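Local coordinates for protein aspartate-semialdehyde dehydrogenase 2 (PDB 2R00) that catalyses the NADPH-dependent reductive dephosphorylation of L-aspartyl-4-phosphate to L-aspartate semialdehyde, an early step toward lysine, methionine and threonine, at residues G10-V15 with E39-K44. Sequence-based numbering, arbitrary orientation.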
loop_
_atom_site.group_PDB
_atom_site.type_symbol
_atom_site.label_atom_id
_atom_site.label_comp_id
_atom_site.label_asym_id
_atom_site.label_seq_id
_atom_site.Cartn_x
_atom_site.Cartn_y
_atom_site.Cartn_z
ATOM N N GLY A 10 24.196 -5.576 22.835
ATOM C CA GLY A 10 22.892 -4.932 22.844
ATOM C C GLY A 10 21.873 -5.883 23.447
ATOM O O GLY A 10 20.711 -5.899 23.047
ATOM N N ALA A 11 22.323 -6.664 24.428
ATOM C CA ALA A 11 21.534 -7.753 25.013
ATOM C C ALA A 11 20.278 -7.314 25.771
ATOM O O ALA A 11 19.360 -8.118 25.954
ATOM C CB ALA A 11 22.408 -8.598 25.909
ATOM N N THR A 12 20.239 -6.061 26.217
ATOM C CA THR A 12 19.086 -5.551 26.963
ATOM C C THR A 12 18.072 -4.844 26.061
ATOM O O THR A 12 17.000 -4.424 26.515
ATOM C CB THR A 12 19.506 -4.637 28.149
ATOM O OG1 THR A 12 20.230 -3.500 27.664
ATOM C CG2 THR A 12 20.389 -5.400 29.128
ATOM N N GLY A 13 18.410 -4.710 24.784
ATOM C CA GLY A 13 17.463 -4.194 23.798
ATOM C C GLY A 13 16.509 -5.280 23.337
ATOM O O GLY A 13 16.770 -6.475 23.537
ATOM N N ALA A 14 15.415 -4.867 22.701
ATOM C CA ALA A 14 14.367 -5.789 22.274
ATOM C C ALA A 14 14.834 -6.829 21.254
ATOM O O ALA A 14 14.425 -7.997 21.324
ATOM C CB ALA A 14 13.163 -5.021 21.752
ATOM N N VAL A 15 15.677 -6.419 20.300
ATOM C CA VAL A 15 16.180 -7.384 19.325
ATOM C C VAL A 15 17.182 -8.330 19.989
ATOM O O VAL A 15 17.144 -9.537 19.752
ATOM C CB VAL A 15 16.809 -6.731 18.081
ATOM C CG1 VAL A 15 17.269 -7.808 17.112
ATOM C CG2 VAL A 15 15.823 -5.785 17.401
ATOM N N GLU A 39 27.501 0.197 30.532
ATOM C CA GLU A 39 27.679 0.063 31.973
ATOM C C GLU A 39 26.362 0.140 32.747
ATOM O O GLU A 39 26.243 -0.450 33.824
ATOM C CB GLU A 39 28.650 1.126 32.486
ATOM C CG GLU A 39 29.363 0.741 33.778
ATOM C CD GLU A 39 30.392 1.772 34.227
ATOM O OE1 GLU A 39 30.808 2.617 33.399
ATOM O OE2 GLU A 39 30.793 1.726 35.413
ATOM N N ARG A 40 25.384 0.861 32.201
ATOM C CA ARG A 40 24.099 1.069 32.874
ATOM C C ARG A 40 23.237 -0.198 32.968
ATOM O O ARG A 40 22.380 -0.301 33.849
ATOM C CB ARG A 40 23.310 2.182 32.187
ATOM N N SER A 41 23.464 -1.137 32.049
ATOM C CA SER A 41 22.714 -2.393 31.977
ATOM C C SER A 41 23.429 -3.546 32.672
ATOM O O SER A 41 22.843 -4.619 32.872
ATOM C CB SER A 41 22.467 -2.775 30.518
ATOM O OG SER A 41 21.523 -1.916 29.913
ATOM N N GLU A 42 24.687 -3.317 33.032
ATOM C CA GLU A 42 25.544 -4.339 33.626
ATOM C C GLU A 42 24.947 -4.960 34.890
ATOM O O GLU A 42 24.468 -4.250 35.777
ATOM C CB GLU A 42 26.930 -3.762 33.929
ATOM C CG GLU A 42 27.916 -4.798 34.443
ATOM C CD GLU A 42 29.336 -4.282 34.546
ATOM O OE1 GLU A 42 30.265 -5.090 34.289
ATOM O OE2 GLU A 42 29.517 -3.082 34.878
ATOM N N GLY A 43 24.984 -6.288 34.959
ATOM C CA GLY A 43 24.492 -7.013 36.125
ATOM C C GLY A 43 23.085 -7.569 35.984
ATOM O O GLY A 43 22.650 -8.363 36.818
ATOM N N LYS A 44 22.359 -7.152 34.949
ATOM C CA LYS A 44 21.035 -7.720 34.693
ATOM C C LYS A 44 21.156 -9.200 34.313
ATOM O O LYS A 44 22.140 -9.606 33.687
ATOM C CB LYS A 44 20.281 -6.951 33.611
ATOM C CG LYS A 44 18.776 -7.177 33.696
ATOM C CD LYS A 44 18.024 -6.745 32.451
ATOM C CE LYS A 44 16.529 -7.091 32.568
ATOM N NZ LYS A 44 16.279 -8.484 33.076
#
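Thr12 and Ser41 face each other hydroxyl to hydroxyl, and their pairing illustrates how two loops of a nucleotide-binding domain can meet through a single side-chain hydrogen bond. Thr12 OG1 and Ser41 OG lie 3.0 Å apart in a hydrogen bond that either side could donate. Both CB atoms point across the gap between the loops, whose backbones stay apart, with 6.9 Å from Thr12 CA to Ser41 CA. The threonine presents both of its branches. OG1 sits between the backbone N and the carbonyl carbon (chi1 61°), which leaves CG2 beside the backbone N and also directed at the serine. Thr12 CG2 rests 3.6 Å from Ser41 CB, a small apolar contact alongside the polar one. With CB of the serine already directed at the other loop, chi1 of -71° turns OG anti to its own carbonyl carbon, onto the threonine hydroxyl. The methyl has a second neighbour: the aliphatic part of Lys44 runs past it, with Thr12 CG2 4.3 Å from Lys44 CD, a loose approach, while Lys44 also makes a cation-pi contact with Tyr46. The Thr12 side chain also touches Val55 of strand 51-57. Each side chain belongs to a turn. A type I turn from Gly10 to Gly13, closed by Gly13 N to Gly10 O at 3.1 Å, carries Thr12 and ends at the N-cap of helix 14-25. A type II turn from Ser41 to Lys44, with only a weak closing bond, leads into strand 45-48. Residues of both loops, Thr12 to Val15 and Arg40 with Ser41, are predicted to bind NADP(+), consistent with the cofactor-binding edge of a Rossmann fold: the glycine-containing loop between the first strand and helix, beside the loop that follows the second strand.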